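Local coordinates for GH127 beta-L-arabinofuranoside (PDB 4QK0), which probably hydrolyses beta-L-arabinofuranosides, releasing L-arabinose, as a retaining glycoside hydrolase of family 127, at residues G311-F315 with G316-T320; R25-D28 with V29-E33; L211-S214 with Q215-D219; Y227-Q230 with E231-A234. One frame throughout, in Å; residues are numbered along the deposited sequence.

Interaction 1. Residues G311-F315 with G316-T320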
loop_
_atom_site.group_PDB
_atom_site.type_symbol
_atom_site.label_atom_id
_atom_site.label_comp_id
_atom_site.label_asym_id
_atom_site.label_seq_id
_atom_site.Cartn_x
_atom_site.Cartn_y
_atom_site.Cartn_z
ATOM N N GLY A 311 -9.075 -5.624 10.135
ATOM C CA GLY A 311 -8.117 -4.526 10.098
ATOM C C GLY A 311 -7.387 -4.583 8.762
ATOM O O GLY A 311 -6.584 -5.465 8.541
ATOM N N SER A 312 -7.695 -3.648 7.884
ATOM C CA SER A 312 -7.192 -3.672 6.514
ATOM C C SER A 312 -6.155 -2.579 6.242
ATOM O O SER A 312 -5.697 -2.477 5.144
ATOM C CB SER A 312 -8.376 -3.498 5.545
ATOM O OG SER A 312 -9.008 -2.252 5.810
ATOM N N SER A 313 -5.859 -1.751 7.221
ATOM C CA SER A 313 -4.933 -0.658 7.071
ATOM C C SER A 313 -3.942 -0.596 8.237
ATOM O O SER A 313 -4.348 -0.506 9.386
ATOM C CB SER A 313 -5.671 0.670 6.959
ATOM O OG SER A 313 -4.806 1.809 7.099
ATOM N N ALA A 314 -2.642 -0.608 7.923
ATOM C CA ALA A 314 -1.592 -0.453 8.938
ATOM C C ALA A 314 -1.672 0.853 9.642
ATOM O O ALA A 314 -1.381 0.924 10.817
ATOM C CB ALA A 314 -0.206 -0.581 8.330
ATOM N N PHE A 315 -2.031 1.897 8.924
ATOM C CA PHE A 315 -2.106 3.202 9.522
ATOM C C PHE A 315 -3.331 3.182 10.463
ATOM O O PHE A 315 -4.478 3.102 10.017
ATOM C CB PHE A 315 -2.286 4.265 8.457
ATOM C CG PHE A 315 -2.269 5.649 8.980
ATOM C CD1 PHE A 315 -1.120 6.197 9.433
ATOM C CD2 PHE A 315 -3.445 6.422 8.973
ATOM C CE1 PHE A 315 -1.119 7.491 9.911
ATOM C CE2 PHE A 315 -3.447 7.701 9.451
ATOM C CZ PHE A 315 -2.271 8.238 9.928
ATOM N N GLY A 316 -3.067 3.252 11.768
ATOM C CA GLY A 316 -4.141 3.155 12.774
ATOM C C GLY A 316 -4.617 1.753 13.038
ATOM O O GLY A 316 -5.578 1.583 13.760
ATOM N N GLU A 317 -3.968 0.752 12.450
ATOM C CA GLU A 317 -4.304 -0.649 12.675
ATOM C C GLU A 317 -5.810 -0.828 12.630
ATOM O O GLU A 317 -6.418 -1.368 13.541
ATOM C CB GLU A 317 -3.719 -1.119 14.005
ATOM C CG GLU A 317 -2.284 -0.631 14.221
ATOM C CD GLU A 317 -1.775 -0.961 15.611
ATOM O OE1 GLU A 317 -0.947 -1.861 15.774
ATOM O OE2 GLU A 317 -2.250 -0.327 16.549
ATOM N N SER A 318 -6.397 -0.402 11.518
ATOM C CA SER A 318 -7.778 -0.051 11.499
ATOM C C SER A 318 -8.595 -0.679 10.388
ATOM O O SER A 318 -8.082 -1.187 9.361
ATOM C CB SER A 318 -7.863 1.479 11.413
ATOM O OG SER A 318 -7.166 1.923 10.274
ATOM N N PHE A 319 -9.904 -0.644 10.628
ATOM C CA PHE A 319 -10.865 -0.789 9.586
ATOM C C PHE A 319 -10.701 0.336 8.584
ATOM O O PHE A 319 -10.333 1.476 8.914
ATOM C CB PHE A 319 -12.260 -0.723 10.157
ATOM C CG PHE A 319 -12.640 -1.932 10.998
ATOM C CD1 PHE A 319 -12.911 -3.134 10.413
ATOM C CD2 PHE A 319 -12.681 -1.845 12.380
ATOM C CE1 PHE A 319 -13.263 -4.243 11.174
ATOM C CE2 PHE A 319 -13.019 -2.964 13.159
ATOM C CZ PHE A 319 -13.304 -4.164 12.567
ATOM N N THR A 320 -11.000 0.013 7.335
ATOM C CA THR A 320 -11.195 1.031 6.314
ATOM C C THR A 320 -12.684 1.118 5.997
ATOM O O THR A 320 -13.378 1.987 6.524
ATOM C CB THR A 320 -10.354 0.754 5.061
ATOM O OG1 THR A 320 -10.586 -0.575 4.564
ATOM C CG2 THR A 320 -8.901 0.893 5.441
HETATM O O HOH W 1 -11.894 -2.706 6.989
#
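T320 turns its side chain toward S312 and S313 on the outgoing arm of the loop. Its CB lies 3.4 Å from S312 OG. At CB the chain forks: OG1 reaches S312 OG at 2.6 Å in a hydrogen bond whose proton is not assigned, while CG2 lies 3.2 Å from S312 OG and 3.6 Å from S313 CB. Threonine thus offers a bonding hydroxyl and a methyl that touches both serines. T320 OG1 is also bonded to D324, and a water accepts from T320 N and contacts S312 OG. S318 OG, placed between its own backbone N and carbonyl carbon (chi1 57°), bonds F315 O at 2.9 Å and so ties the turn to the strand. S318 O is gripped by two donors, S312 N and S313 N, and S318 N returns a bond to S313 O at 3.0 Å. G316, with positive phi, suits the third place of a type II turn from A314 to E317, closed by E317 N on A314 O. E317 sends its carboxylate out to Y331 and H265, and F315 stacks on H395 of the second subunit. The whole is a hairpin-like loop with a G1 beta bulge, E317 and S318 against S313, and a classic bulge, S312 and S313 against S318.

Interaction 2. Residues R25-D28 with V29-E33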
loop_
_atom_site.group_PDB
_atom_site.type_symbol
_atom_site.label_atom_id
_atom_site.label_comp_id
_atom_site.label_asym_id
_atom_site.label_seq_id
_atom_site.Cartn_x
_atom_site.Cartn_y
_atom_site.Cartn_z
ATOM N N ARG A 25 -2.417 -29.922 22.571
ATOM C CA ARG A 25 -1.047 -29.562 22.177
ATOM C C ARG A 25 -0.770 -28.057 22.361
ATOM O O ARG A 25 0.280 -27.663 22.897
ATOM C CB ARG A 25 -0.760 -30.027 20.741
ATOM C CG ARG A 25 0.735 -30.113 20.399
ATOM C CD ARG A 25 0.961 -30.130 18.894
ATOM N NE ARG A 25 0.612 -28.852 18.316
ATOM C CZ ARG A 25 1.395 -27.781 18.311
ATOM N NH1 ARG A 25 2.606 -27.793 18.873
ATOM N NH2 ARG A 25 0.977 -26.679 17.695
ATOM N N TYR A 26 -1.718 -27.198 21.990
ATOM C CA TYR A 26 -1.509 -25.736 22.122
ATOM C C TYR A 26 -1.452 -25.293 23.567
ATOM O O TYR A 26 -0.643 -24.429 23.965
ATOM C CB TYR A 26 -2.608 -24.953 21.382
ATOM C CG TYR A 26 -2.383 -24.790 19.878
ATOM C CD1 TYR A 26 -1.401 -23.938 19.405
ATOM C CD2 TYR A 26 -3.178 -25.424 18.959
ATOM C CE1 TYR A 26 -1.177 -23.765 18.051
ATOM C CE2 TYR A 26 -2.983 -25.231 17.597
ATOM C CZ TYR A 26 -1.947 -24.378 17.163
ATOM O OH TYR A 26 -1.711 -24.198 15.840
ATOM N N ILE A 27 -2.309 -25.883 24.380
ATOM C CA ILE A 27 -2.288 -25.578 25.824
ATOM C C ILE A 27 -0.975 -25.984 26.453
ATOM O O ILE A 27 -0.415 -25.242 27.234
ATOM C CB ILE A 27 -3.483 -26.234 26.550
ATOM C CG1 ILE A 27 -4.754 -25.583 26.024
ATOM C CG2 ILE A 27 -3.385 -26.047 28.054
ATOM C CD1 ILE A 27 -5.973 -25.837 26.858
ATOM N N ASP A 28 -0.482 -27.144 26.092
ATOM C CA ASP A 28 0.817 -27.589 26.576
ATOM C C ASP A 28 1.916 -26.650 26.189
ATOM O O ASP A 28 2.813 -26.370 26.997
ATOM C CB ASP A 28 1.139 -29.007 26.084
ATOM C CG ASP A 28 0.201 -30.075 26.724
ATOM O OD1 ASP A 28 -0.403 -29.783 27.789
ATOM O OD2 ASP A 28 0.065 -31.211 26.169
ATOM N N VAL A 29 1.864 -26.161 24.947
ATOM C CA VAL A 29 2.839 -25.162 24.498
ATOM C C VAL A 29 2.719 -23.889 25.305
ATOM O O VAL A 29 3.732 -23.288 25.714
ATOM C CB VAL A 29 2.683 -24.873 22.991
ATOM C CG1 VAL A 29 3.399 -23.600 22.613
ATOM C CG2 VAL A 29 3.235 -26.046 22.187
ATOM N N VAL A 30 1.500 -23.418 25.524
ATOM C CA VAL A 30 1.354 -22.201 26.345
ATOM C C VAL A 30 1.888 -22.400 27.756
ATOM O O VAL A 30 2.527 -21.508 28.331
ATOM C CB VAL A 30 -0.146 -21.771 26.407
ATOM C CG1 VAL A 30 -0.374 -20.712 27.471
ATOM C CG2 VAL A 30 -0.595 -21.215 25.088
ATOM N N ARG A 31 1.618 -23.579 28.322
ATOM C CA ARG A 31 1.999 -23.872 29.708
ATOM C C ARG A 31 3.494 -24.028 29.876
ATOM O O ARG A 31 4.062 -23.512 30.845
ATOM C CB ARG A 31 1.291 -25.152 30.213
ATOM C CG ARG A 31 1.648 -25.516 31.686
ATOM C CD ARG A 31 0.918 -26.769 32.145
ATOM N NE ARG A 31 -0.408 -26.348 32.565
ATOM C CZ ARG A 31 -1.549 -26.663 31.986
ATOM N NH1 ARG A 31 -1.584 -27.487 30.959
ATOM N NH2 ARG A 31 -2.666 -26.159 32.481
ATOM N N HIS A 32 4.140 -24.734 28.946
ATOM C CA HIS A 32 5.563 -25.046 29.128
ATOM C C HIS A 32 6.512 -24.073 28.472
ATOM O O HIS A 32 7.585 -23.873 28.984
ATOM C CB HIS A 32 5.852 -26.465 28.689
ATOM C CG HIS A 32 5.100 -27.472 29.493
ATOM N ND1 HIS A 32 4.263 -28.414 28.926
ATOM C CD2 HIS A 32 4.991 -27.629 30.837
ATOM C CE1 HIS A 32 3.703 -29.134 29.885
ATOM N NE2 HIS A 32 4.124 -28.676 31.054
ATOM N N GLU A 33 6.107 -23.414 27.388
ATOM C CA GLU A 33 6.973 -22.460 26.689
ATOM C C GLU A 33 6.533 -21.012 26.854
ATOM O O GLU A 33 7.307 -20.168 27.297
ATOM C CB GLU A 33 7.025 -22.828 25.199
ATOM C CG GLU A 33 7.700 -21.778 24.321
ATOM C CD GLU A 33 9.172 -21.554 24.688
ATOM O OE1 GLU A 33 9.625 -20.372 24.714
ATOM O OE2 GLU A 33 9.871 -22.578 24.938
#
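Helix 22-42 brings R25 against V29, and I27 and D28 against R31, in i to i+4 and i to i+3 pairs along nearly two turns of alpha helix. Backbone i to i+4 bonds run from R25 to H32, V30 N giving to Y26 O at 2.8 Å and H32 N to D28 O at 2.9 Å, and the helix widens into a pi-type turn at 30-33. R25 and V29 run side by side, with R25 NH1 3.8 Å from V29 CG2. The arginine chain bends at chi3 (68°), which carries NH2 over one face of the Y26 ring, 3.6 Å above its plane, while NH1 is bonded to L374 O. R31 starts out straight and bends at chi3 (-83°), bringing NH1 3.7 Å from I27 CG2. D28 OD1 approaches the edge of the same guanidinium, 4.1 Å from R31 NH1, with the two planes 57° apart. R31 NH2 is taken by L89 O and T92 OG1. Y26, I27 and V30 are apolar or aromatic where the helix packs on I421 of helix 413-422. Arginine suits the flanks, since its guanidinium can lie against a valine or isoleucine methyl and still donate to carbonyl oxygens. The D28 and R31 pair is too long for a salt bridge, so its attraction is probably modest.

Interaction 3. Residues L211-S214 with Q215-D219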
loop_
_atom_site.group_PDB
_atom_site.type_symbol
_atom_site.label_atom_id
_atom_site.label_comp_id
_atom_site.label_asym_id
_atom_site.label_seq_id
_atom_site.Cartn_x
_atom_site.Cartn_y
_atom_site.Cartn_z
ATOM N N LEU A 211 -22.082 -3.026 36.775
ATOM C CA LEU A 211 -22.938 -3.101 35.586
ATOM C C LEU A 211 -23.369 -1.734 35.122
ATOM O O LEU A 211 -23.219 -1.386 33.946
ATOM C CB LEU A 211 -24.137 -3.967 35.871
ATOM C CG LEU A 211 -25.163 -4.019 34.764
ATOM C CD1 LEU A 211 -24.594 -4.775 33.590
ATOM C CD2 LEU A 211 -26.406 -4.722 35.280
ATOM N N LYS A 212 -23.753 -0.890 36.062
ATOM C CA LYS A 212 -24.115 0.480 35.710
ATOM C C LYS A 212 -22.942 1.375 35.247
ATOM O O LYS A 212 -23.099 2.277 34.445
ATOM C CB LYS A 212 -24.798 1.115 36.895
ATOM C CG LYS A 212 -26.184 0.532 37.126
ATOM C CD LYS A 212 -27.116 1.603 37.679
ATOM C CE LYS A 212 -27.156 1.623 39.193
ATOM N NZ LYS A 212 -28.342 0.845 39.664
ATOM N N LEU A 213 -21.779 1.151 35.830
ATOM C CA LEU A 213 -20.609 1.894 35.449
ATOM C C LEU A 213 -20.208 1.509 33.979
ATOM O O LEU A 213 -19.984 2.369 33.162
ATOM C CB LEU A 213 -19.481 1.578 36.455
ATOM C CG LEU A 213 -18.202 2.345 36.228
ATOM C CD1 LEU A 213 -18.498 3.823 36.295
ATOM C CD2 LEU A 213 -17.154 1.963 37.251
ATOM N N SER A 214 -20.202 0.225 33.676
ATOM C CA SER A 214 -20.021 -0.262 32.301
ATOM C C SER A 214 -20.982 0.417 31.360
ATOM O O SER A 214 -20.577 1.038 30.368
ATOM C CB SER A 214 -20.209 -1.779 32.236
ATOM O OG SER A 214 -19.984 -2.293 30.921
ATOM N N GLN A 215 -22.269 0.408 31.710
ATOM C CA GLN A 215 -23.286 1.118 30.908
ATOM C C GLN A 215 -23.005 2.592 30.762
ATOM O O GLN A 215 -23.197 3.168 29.669
ATOM C CB GLN A 215 -24.698 0.941 31.516
ATOM C CG GLN A 215 -25.819 1.407 30.585
ATOM C CD GLN A 215 -26.020 0.438 29.419
ATOM O OE1 GLN A 215 -26.291 -0.744 29.643
ATOM N NE2 GLN A 215 -25.870 0.915 28.170
ATOM N N TYR A 216 -22.570 3.232 31.850
ATOM C CA TYR A 216 -22.254 4.637 31.783
ATOM C C TYR A 216 -21.140 4.891 30.725
ATOM O O TYR A 216 -21.218 5.811 29.926
ATOM C CB TYR A 216 -21.804 5.246 33.156
ATOM C CG TYR A 216 -20.939 6.440 32.896
ATOM C CD1 TYR A 216 -21.479 7.639 32.499
ATOM C CD2 TYR A 216 -19.548 6.321 32.898
ATOM C CE1 TYR A 216 -20.653 8.715 32.189
ATOM C CE2 TYR A 216 -18.730 7.386 32.602
ATOM C CZ TYR A 216 -19.262 8.547 32.225
ATOM O OH TYR A 216 -18.406 9.590 31.891
ATOM N N PHE A 217 -20.071 4.110 30.777
ATOM C CA PHE A 217 -18.917 4.359 29.864
ATOM C C PHE A 217 -19.318 4.221 28.373
ATOM O O PHE A 217 -18.955 5.018 27.545
ATOM C CB PHE A 217 -17.793 3.371 30.191
ATOM C CG PHE A 217 -16.919 3.784 31.372
ATOM C CD1 PHE A 217 -16.310 5.005 31.414
ATOM C CD2 PHE A 217 -16.713 2.925 32.406
ATOM C CE1 PHE A 217 -15.477 5.361 32.465
ATOM C CE2 PHE A 217 -15.874 3.252 33.449
ATOM C CZ PHE A 217 -15.255 4.482 33.495
ATOM N N ILE A 218 -20.110 3.207 28.094
ATOM C CA ILE A 218 -20.658 2.986 26.773
ATOM C C ILE A 218 -21.633 4.086 26.335
ATOM O O ILE A 218 -21.526 4.578 25.210
ATOM C CB ILE A 218 -21.318 1.588 26.704
ATOM C CG1 ILE A 218 -20.259 0.484 26.815
ATOM C CG2 ILE A 218 -22.143 1.413 25.451
ATOM C CD1 ILE A 218 -19.224 0.472 25.711
ATOM N N ASP A 219 -22.552 4.496 27.208
ATOM C CA ASP A 219 -23.527 5.532 26.816
ATOM C C ASP A 219 -22.914 6.886 26.692
ATOM O O ASP A 219 -23.414 7.698 25.937
ATOM C CB ASP A 219 -24.751 5.617 27.775
ATOM C CG ASP A 219 -25.583 4.367 27.749
ATOM O OD1 ASP A 219 -25.590 3.639 26.703
ATOM O OD2 ASP A 219 -26.249 4.104 28.780
#
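L213 and F217 lie side by side one helical turn apart, the leucine CG 3.7 Å from F217 CE2 and its CD1 3.9 Å from the same ring carbon. L213 holds CG anti to its backbone N (chi1 -177°), which swings the branched end forward along the helix to the phenyl group. Y216 joins them: its CD2 sits 3.8 Å above one face of the F217 ring, toward the rim, and 4.3 Å from L213 CD1. Beneath this cluster F217 N bonds L213 O at 3.0 Å, and F217 CD2 lies 3.4 Å from L213 O. Branched and aromatic residues suit this side, because it faces I174 of helix 162-177 and L198 of helix 194-205; such helix-against-helix layers are what the alpha/alpha barrel of six-hairpin glycosidases is built from. Around the helix, Q215 bends at chi2 and lays NE2 in its amide plane toward D219 OD1, 3.1 Å away, on the syn side though 34° out of the carboxylate plane; the second bond, to OD2, is weak. Glutamine serves because its amide can donate while the side chain also touches L279 and M283 of helix 266-283, and R257 forms a salt bridge to D219 OD1. Farther out, S214 OG is bonded to E195 O and Y216 OH to G187 O.

Interaction 4. Residues Y227-Q230 with E231-A234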
loop_
_atom_site.group_PDB
_atom_site.type_symbol
_atom_site.label_atom_id
_atom_site.label_comp_id
_atom_site.label_asym_id
_atom_site.label_seq_id
_atom_site.Cartn_x
_atom_site.Cartn_y
_atom_site.Cartn_z
ATOM N N TYR A 227 -15.603 14.777 25.280
ATOM C CA TYR A 227 -14.712 14.669 26.427
ATOM C C TYR A 227 -13.241 14.804 26.030
ATOM O O TYR A 227 -12.466 15.482 26.718
ATOM C CB TYR A 227 -14.930 13.361 27.186
ATOM C CG TYR A 227 -13.882 13.170 28.235
ATOM C CD1 TYR A 227 -13.766 14.062 29.302
ATOM C CD2 TYR A 227 -12.978 12.147 28.154
ATOM C CE1 TYR A 227 -12.762 13.928 30.240
ATOM C CE2 TYR A 227 -11.992 11.999 29.093
ATOM C CZ TYR A 227 -11.877 12.886 30.127
ATOM O OH TYR A 227 -10.896 12.691 31.051
ATOM N N PHE A 228 -12.828 14.167 24.937
ATOM C CA PHE A 228 -11.398 14.209 24.600
ATOM C C PHE A 228 -10.959 15.595 24.234
ATOM O O PHE A 228 -9.797 15.943 24.415
ATOM C CB PHE A 228 -11.038 13.210 23.465
ATOM C CG PHE A 228 -11.186 11.768 23.839
ATOM C CD1 PHE A 228 -10.936 11.310 25.154
ATOM C CD2 PHE A 228 -11.542 10.847 22.896
ATOM C CE1 PHE A 228 -11.043 9.983 25.506
ATOM C CE2 PHE A 228 -11.654 9.498 23.242
ATOM C CZ PHE A 228 -11.411 9.074 24.541
ATOM N N ASP A 229 -11.862 16.392 23.667
ATOM C CA ASP A 229 -11.521 17.811 23.399
ATOM C C ASP A 229 -11.390 18.592 24.689
ATOM O O ASP A 229 -10.518 19.432 24.816
ATOM C CB ASP A 229 -12.564 18.483 22.482
ATOM C CG ASP A 229 -12.409 18.098 21.024
ATOM O OD1 ASP A 229 -11.340 17.572 20.629
ATOM O OD2 ASP A 229 -13.386 18.274 20.266
ATOM N N GLN A 230 -12.251 18.302 25.656
ATOM C CA GLN A 230 -12.199 19.008 26.943
ATOM C C GLN A 230 -10.900 18.716 27.646
ATOM O O GLN A 230 -10.252 19.638 28.106
ATOM C CB GLN A 230 -13.397 18.647 27.838
ATOM C CG GLN A 230 -14.759 19.029 27.242
ATOM C CD GLN A 230 -15.955 18.480 28.018
ATOM O OE1 GLN A 230 -15.967 17.337 28.487
ATOM N NE2 GLN A 230 -16.986 19.298 28.125
ATOM N N GLU A 231 -10.500 17.448 27.756
ATOM C CA GLU A 231 -9.239 17.168 28.486
ATOM C C GLU A 231 -8.010 17.657 27.738
ATOM O O GLU A 231 -7.026 18.099 28.350
ATOM C CB GLU A 231 -9.090 15.683 28.891
ATOM C CG GLU A 231 -9.164 14.669 27.773
ATOM C CD GLU A 231 -8.481 13.347 28.110
ATOM O OE1 GLU A 231 -7.864 12.763 27.192
ATOM O OE2 GLU A 231 -8.569 12.873 29.283
ATOM N N LYS A 232 -8.085 17.591 26.423
ATOM C CA LYS A 232 -7.027 18.108 25.541
ATOM C C LYS A 232 -6.790 19.594 25.778
ATOM O O LYS A 232 -5.679 20.034 26.002
ATOM C CB LYS A 232 -7.449 17.853 24.093
ATOM C CG LYS A 232 -6.726 18.614 23.019
ATOM C CD LYS A 232 -6.883 17.966 21.625
ATOM C CE LYS A 232 -7.721 18.776 20.666
ATOM N NZ LYS A 232 -7.208 18.617 19.274
ATOM N N GLU A 233 -7.852 20.361 25.697
ATOM C CA GLU A 233 -7.858 21.793 26.042
ATOM C C GLU A 233 -7.232 22.057 27.427
ATOM O O GLU A 233 -6.325 22.854 27.550
ATOM C CB GLU A 233 -9.324 22.267 25.966
ATOM C CG GLU A 233 -9.675 23.576 26.663
ATOM C CD GLU A 233 -9.504 24.784 25.771
ATOM O OE1 GLU A 233 -8.696 24.702 24.812
ATOM O OE2 GLU A 233 -10.171 25.804 26.049
ATOM N N ALA A 234 -7.694 21.347 28.457
ATOM C CA ALA A 234 -7.135 21.464 29.809
ATOM C C ALA A 234 -5.629 21.129 29.906
ATOM O O ALA A 234 -4.966 21.636 30.789
ATOM C CB ALA A 234 -7.916 20.596 30.788
HETATM O O HOH W 2 -7.610 14.176 24.928
#
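E231 folds back along the first turn of helix 227-234 and lies over the ring of Y227. Its CG stands over one face, 4.3 Å from the ring centroid and 23° off the normal, a CH-pi contact. The first torsion of E231 makes this possible: CG sits between the backbone N and the carbonyl carbon (chi1 57°), an arrangement uncommon in helices, and the chain then runs extended, back toward the start of the helix. OE2 ends 2.9 Å from Y227 OH, with the carboxylate tilted 50° to the ring. A glutamate suits this place because many donors meet there. OE2 accepts from L135 N, OE1 takes R136 N and a salt bridge from R235, and a water donates to OE1 at 2.7 Å and to F228 O at 2.9 Å. Several donors thus hold a buried carboxylate, which would be expected to keep it ionised. F228 O is hemmed in further by K232 CB, only 3.0 Å away, while K232 N bonds it from above the carbonyl plane.

The other side is looser. D229 and K232 run alongside each other, but D229 OD1 comes no nearer than 4.5 Å to K232 NZ; its firm partner is the hydroxyl of Y247. E233 and A234 are exposed, joined to the first turn chiefly by backbone bonds. The short helix follows helix 208-220 in the chain. F228 meets Y188 edge-to-face and also H250, while Y227 packs on L135 and I185, and these loop residues lie against its buried side.

All four contacts lie in the GH127 catalytic region. Interactions 3 and 4 are the closest pair, on consecutive helices with nearest atoms about 7 Å apart, and they share a neighbour: Y188 touches F217 in one and F228 in the other. Interaction 2 lies across the chain's centre from both, its centre about 36 Å from that of interaction 3 and 45 Å from that of interaction 4. Interaction 1, 25 to 31 Å from the others between centres, differs in being a loop that meets the second subunit. It is bonded to Y331 and A332, just ahead of C335, whose disulfide with C412 is absent here. Helix 266-283 links interactions 1 and 3, touching F319 and Q215.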